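Side-chain contacts in type 2A phosphatase-associated protein 42 (Saccharomyces cerevisiae, PDB 2V0P), which inhibits the PP2A-type phosphatase SIT4, associates with PP2A catalytic subunits and takes part in TOR signalling in response to the available nitrogen source: residues A[160-163]-A[164-168]; A[198-201]-A[202-206]. All blocks are in the same frame, centred on the assembly; numbering follows the deposited sequence. Where two conformers were deposited one is given.

Contact 1: residues A[160-163]-A[164-168]; sequences QLKR and KEKIE
Leu161 meets Glu165 one turn further on: its CD1 methyl comes to 3.5 Å from Glu165 OE2, and the two side chains run at a slant to each other. With CG anti to the backbone N (chi1 -169°), Leu161 swings its branch forward along the helix to the carboxylate. Another pair four residues apart, Arg163 and Ile167, lies alongside and points the same way, Arg163 CG being 3.8 Å from Ile167 CD1. A long apolar stem suits Arg163, because it can pack on a methyl while its charged end reaches outward.

Lys162 and Lys166 also lie side by side, with Lys162 CE 4.1 Å from Lys166 NZ and the two ammonium nitrogens 5.0 Å apart. Two like charges this near probably need acidic neighbours: Lys166 NZ forms salt bridges to Glu220 of the same chain and Glu165 of the second subunit, whose carboxylate also makes a weak, long ion pair with Lys162.

These three pairs follow the i to i+4 spacing of an alpha-helix, here near the start of helix 156-186 in a tetratricopeptide repeat-like fold. Its backbone hydrogen bonds include Glu165 N to Leu161 O (3.0 Å) and Ile167 N to Arg163 O (2.9 Å). At the surface Lys164 NZ forms a salt bridge with Glu168 OE2 at 2.8 Å, the nitrogen lying above the carboxylate plane. Further out, Glu165 OE1 accepts a hydrogen bond from Ala148 N, tying the helix to the preceding loop, and Ile167 of the second subunit packs on Gln160 and Arg163.

Contact 2: residues A[198-201]-A[202-206]; sequences ELLR and ELYLM
Leu199 O accepts the N-H of Leu203 at 2.9 Å, closing one of the first turns of the helix. Leucine suits this place because its branch packs on Leu187.

Leu200 carries the main side-chain contact. It lies beside Tyr204, its branch set against the phenol end of the ring: CG is 3.7 Å from Tyr204 CZ and CD2 3.4 Å from Tyr204 OH. The ring gets there because CG of Tyr204 stands anti to its own carbonyl carbon (chi1 -65°), which turns the aromatic group back toward the preceding turn. Leu200 O, while accepting the Tyr204 N-H at 2.9 Å, also lies over one face of that ring, 3.3 Å above the plane and near its CG end. Backbone and side chain of Leu200 thus both meet Tyr204, a place suited to a long, flat residue. Replacing Tyr204 with an alanine would probably leave the Leu200 branch without its apolar partner and open a gap beside Ile70, which the tyrosine also touches.

Arg201 sends its extended chain off the helix, and its guanidinium is held by hydrogen bonds from NH1 to Thr67 OG1 and from NH2 to Val65 O. Its own O accepts Leu205 N at 3.2 Å, and Leu205 CG sits 3.3 Å from that same Arg201 O. The side chain of buried Leu203 packs on Leu180 and Glu184 of helix 156-186. Such packing between successive antiparallel helices is characteristic of tetratricopeptide repeat-like folds, and here the first turns of helix 199-231 lie against the end of helix 156-186.

The two contacts lie in the N-terminal domain of the protein, on helices that follow each other in the chain. Contact 1 belongs to the early turns of helix 156-186 and contact 2 to the first turns of helix 199-231, after a linker of which 188-197 are not modelled. Their centres are 30 Å apart and their nearest atoms about 14 Å, so they do not touch. Because the helices run antiparallel, the start of the second packs near the end of the first, while Lys166 reaches Glu220 much later in helix 199-231. Both contacts are thus probably structural parts of the helix pairing in this phosphatase-binding protein, and of the two only contact 1 meets the second subunit.

Contact 1: residues A[160-163]-A[164-168]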
loop_
_atom_site.group_PDB
_atom_site.type_symbol
_atom_site.label_atom_id
_atom_site.label_comp_id
_atom_site.label_asym_id
_atom_site.label_seq_id
_atom_site.Cartn_x
_atom_site.Cartn_y
_atom_site.Cartn_z
ATOM N N GLN A 160 5.886 -15.131 -3.373
ATOM C CA GLN A 160 5.443 -16.119 -4.372
ATOM C C GLN A 160 4.152 -16.802 -3.953
ATOM O O GLN A 160 3.317 -17.113 -4.782
ATOM C CB GLN A 160 6.525 -17.161 -4.656
ATOM C CG GLN A 160 7.781 -16.640 -5.401
ATOM C CD GLN A 160 8.897 -17.652 -5.433
ATOM O OE1 GLN A 160 8.950 -18.562 -4.601
ATOM N NE2 GLN A 160 9.810 -17.510 -6.399
ATOM N N LEU A 161 4.001 -17.039 -2.661
ATOM C CA LEU A 161 2.756 -17.555 -2.117
ATOM C C LEU A 161 1.563 -16.587 -2.284
ATOM O O LEU A 161 0.470 -16.980 -2.717
ATOM C CB LEU A 161 2.964 -17.955 -0.656
ATOM C CG LEU A 161 1.881 -18.758 0.083
ATOM C CD1 LEU A 161 1.049 -19.665 -0.830
ATOM C CD2 LEU A 161 2.600 -19.584 1.128
ATOM N N LYS A 162 1.778 -15.315 -1.962
ATOM C CA LYS A 162 0.825 -14.272 -2.260
ATOM C C LYS A 162 0.431 -14.195 -3.731
ATOM O O LYS A 162 -0.763 -14.149 -4.047
ATOM C CB LYS A 162 1.329 -12.907 -1.752
ATOM C CG LYS A 162 0.406 -11.761 -2.120
ATOM C CD LYS A 162 -0.608 -11.550 -1.052
ATOM C CE LYS A 162 -1.158 -10.149 -1.097
ATOM N NZ LYS A 162 -0.193 -9.225 -0.418
ATOM N N ARG A 163 1.401 -14.206 -4.633
ATOM C CA ARG A 163 1.087 -14.241 -6.052
ATOM C C ARG A 163 0.244 -15.492 -6.404
ATOM O O ARG A 163 -0.671 -15.404 -7.180
ATOM C CB ARG A 163 2.355 -14.152 -6.882
ATOM C CG ARG A 163 2.177 -14.267 -8.409
ATOM C CD ARG A 163 3.517 -14.208 -9.167
ATOM N NE ARG A 163 4.384 -15.367 -8.926
ATOM C CZ ARG A 163 5.592 -15.565 -9.457
ATOM N NH1 ARG A 163 6.134 -14.678 -10.286
ATOM N NH2 ARG A 163 6.281 -16.659 -9.151
ATOM N N LYS A 164 0.519 -16.601 -5.759
ATOM C CA LYS A 164 -0.153 -17.866 -6.099
ATOM C C LYS A 164 -1.627 -17.731 -5.756
ATOM O O LYS A 164 -2.468 -17.986 -6.584
ATOM C CB LYS A 164 0.444 -19.050 -5.359
ATOM C CG LYS A 164 -0.368 -20.306 -5.549
ATOM C CD LYS A 164 0.128 -21.414 -4.717
ATOM C CE LYS A 164 -0.736 -22.659 -4.899
ATOM N NZ LYS A 164 -1.897 -22.528 -4.004
ATOM N N GLU A 165 -1.894 -17.265 -4.538
ATOM C CA GLU A 165 -3.257 -17.028 -4.004
ATOM C C GLU A 165 -4.096 -15.965 -4.769
ATOM O O GLU A 165 -5.306 -16.151 -4.971
ATOM C CB GLU A 165 -3.163 -16.699 -2.512
ATOM C CG GLU A 165 -2.758 -17.876 -1.633
ATOM C CD GLU A 165 -2.545 -17.516 -0.149
ATOM O OE1 GLU A 165 -3.014 -16.431 0.316
ATOM O OE2 GLU A 165 -1.915 -18.341 0.557
ATOM N N LYS A 166 -3.456 -14.897 -5.202
ATOM C CA LYS A 166 -3.992 -13.882 -6.095
ATOM C C LYS A 166 -4.366 -14.401 -7.484
ATOM O O LYS A 166 -5.516 -14.166 -7.974
ATOM C CB LYS A 166 -3.044 -12.656 -6.200
ATOM C CG LYS A 166 -2.964 -11.748 -4.940
ATOM C CD LYS A 166 -4.276 -11.043 -4.584
ATOM C CE LYS A 166 -4.349 -9.576 -5.020
ATOM N NZ LYS A 166 -3.431 -8.701 -4.221
ATOM N N ILE A 167 -3.454 -15.163 -8.084
ATOM C CA ILE A 167 -3.663 -15.747 -9.394
ATOM C C ILE A 167 -4.889 -16.688 -9.335
ATOM O O ILE A 167 -5.690 -16.665 -10.219
ATOM C CB ILE A 167 -2.450 -16.513 -9.886
ATOM C CG1 ILE A 167 -1.378 -15.544 -10.432
ATOM C CG2 ILE A 167 -2.847 -17.495 -10.987
ATOM C CD1 ILE A 167 -0.091 -16.186 -10.835
ATOM N N GLU A 168 -5.026 -17.439 -8.253
ATOM C CA GLU A 168 -6.175 -18.336 -8.048
ATOM C C GLU A 168 -7.501 -17.611 -7.906
ATOM O O GLU A 168 -8.491 -18.057 -8.472
ATOM C CB GLU A 168 -5.955 -19.261 -6.868
ATOM C CG GLU A 168 -4.888 -20.255 -7.106
ATOM C CD GLU A 168 -4.515 -21.059 -5.864
ATOM O OE1 GLU A 168 -4.907 -20.665 -4.735
ATOM O OE2 GLU A 168 -3.845 -22.095 -6.034
#

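Contact 2: residues A[198-201]-A[202-206]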
loop_
_atom_site.group_PDB
_atom_site.type_symbol
_atom_site.label_atom_id
_atom_site.label_comp_id
_atom_site.label_asym_id
_atom_site.label_seq_id
_atom_site.Cartn_x
_atom_site.Cartn_y
_atom_site.Cartn_z
ATOM N N GLU A 198 -36.449 -20.393 -16.849
ATOM C CA GLU A 198 -35.658 -21.567 -16.461
ATOM C C GLU A 198 -34.168 -21.211 -16.310
ATOM O O GLU A 198 -33.513 -21.584 -15.324
ATOM C CB GLU A 198 -35.878 -22.735 -17.433
ATOM C CG GLU A 198 -35.989 -22.335 -18.900
ATOM C CD GLU A 198 -35.623 -23.464 -19.832
ATOM O OE1 GLU A 198 -34.440 -23.532 -20.235
ATOM O OE2 GLU A 198 -36.506 -24.289 -20.154
ATOM N N LEU A 199 -33.639 -20.449 -17.258
ATOM C CA LEU A 199 -32.281 -19.913 -17.110
ATOM C C LEU A 199 -32.191 -18.818 -16.045
ATOM O O LEU A 199 -31.131 -18.605 -15.478
ATOM C CB LEU A 199 -31.733 -19.394 -18.440
ATOM C CG LEU A 199 -31.712 -20.324 -19.662
ATOM C CD1 LEU A 199 -30.924 -19.662 -20.789
ATOM C CD2 LEU A 199 -31.149 -21.730 -19.362
ATOM N N LEU A 200 -33.299 -18.134 -15.775
ATOM C CA LEU A 200 -33.287 -16.983 -14.865
ATOM C C LEU A 200 -32.666 -17.277 -13.519
ATOM O O LEU A 200 -31.803 -16.496 -12.992
ATOM C CB LEU A 200 -34.707 -16.429 -14.652
ATOM C CG LEU A 200 -34.773 -14.914 -14.617
ATOM C CD1 LEU A 200 -34.537 -14.404 -16.035
ATOM C CD2 LEU A 200 -36.137 -14.425 -14.094
ATOM N N ARG A 201 -33.126 -18.356 -12.931
ATOM C CA ARG A 201 -32.664 -18.791 -11.635
ATOM C C ARG A 201 -31.159 -19.055 -11.622
ATOM O O ARG A 201 -30.512 -18.784 -10.642
ATOM C CB ARG A 201 -33.382 -20.058 -11.203
ATOM C CG ARG A 201 -33.039 -20.495 -9.812
ATOM C CD ARG A 201 -34.091 -21.446 -9.249
ATOM N NE ARG A 201 -33.839 -21.624 -7.835
ATOM C CZ ARG A 201 -34.509 -21.017 -6.857
ATOM N NH1 ARG A 201 -35.554 -20.199 -7.131
ATOM N NH2 ARG A 201 -34.139 -21.251 -5.598
ATOM N N GLU A 202 -30.666 -19.662 -12.715
ATOM C CA GLU A 202 -29.255 -19.936 -12.877
ATOM C C GLU A 202 -28.461 -18.627 -12.978
ATOM O O GLU A 202 -27.462 -18.481 -12.342
ATOM C CB GLU A 202 -29.042 -20.804 -14.111
ATOM C CG GLU A 202 -27.587 -21.042 -14.477
ATOM C CD GLU A 202 -27.429 -22.001 -15.642
ATOM O OE1 GLU A 202 -28.263 -21.954 -16.572
ATOM O OE2 GLU A 202 -26.467 -22.800 -15.635
ATOM N N LEU A 203 -28.946 -17.696 -13.785
ATOM C CA LEU A 203 -28.352 -16.384 -13.893
ATOM C C LEU A 203 -28.215 -15.644 -12.540
ATOM O O LEU A 203 -27.166 -15.061 -12.243
ATOM C CB LEU A 203 -29.108 -15.574 -14.940
ATOM C CG LEU A 203 -28.847 -14.094 -15.153
ATOM C CD1 LEU A 203 -27.374 -13.893 -15.462
ATOM C CD2 LEU A 203 -29.725 -13.547 -16.278
ATOM N N TYR A 204 -29.275 -15.647 -11.741
ATOM C CA TYR A 204 -29.287 -14.995 -10.482
ATOM C C TYR A 204 -28.291 -15.563 -9.495
ATOM O O TYR A 204 -27.630 -14.807 -8.805
ATOM C CB TYR A 204 -30.703 -14.966 -9.885
ATOM C CG TYR A 204 -31.663 -14.142 -10.689
ATOM C CD1 TYR A 204 -31.213 -13.212 -11.624
ATOM C CD2 TYR A 204 -33.030 -14.243 -10.475
ATOM C CE1 TYR A 204 -32.114 -12.426 -12.363
ATOM C CE2 TYR A 204 -33.928 -13.478 -11.204
ATOM C CZ TYR A 204 -33.471 -12.559 -12.128
ATOM O OH TYR A 204 -34.392 -11.785 -12.829
ATOM N N LEU A 205 -28.205 -16.864 -9.437
ATOM C CA LEU A 205 -27.235 -17.586 -8.651
ATOM C C LEU A 205 -25.815 -17.322 -9.127
ATOM O O LEU A 205 -24.984 -17.190 -8.301
ATOM C CB LEU A 205 -27.486 -19.069 -8.621
ATOM C CG LEU A 205 -28.790 -19.431 -7.879
ATOM C CD1 LEU A 205 -29.166 -20.823 -8.200
ATOM C CD2 LEU A 205 -28.625 -19.233 -6.384
HETATM N N MSE A 206 -25.581 -17.350 -10.436
HETATM C CA MSE A 206 -24.252 -17.065 -11.016
HETATM C C MSE A 206 -23.876 -15.617 -10.730
HETATM O O MSE A 206 -22.693 -15.276 -10.563
HETATM C CB MSE A 206 -24.221 -17.341 -12.529
HETATM C CG MSE A 206 -22.803 -17.325 -13.156
HETATM SE SE MSE A 206 -21.689 -18.740 -12.381
HETATM C CE MSE A 206 -22.614 -20.317 -13.081
#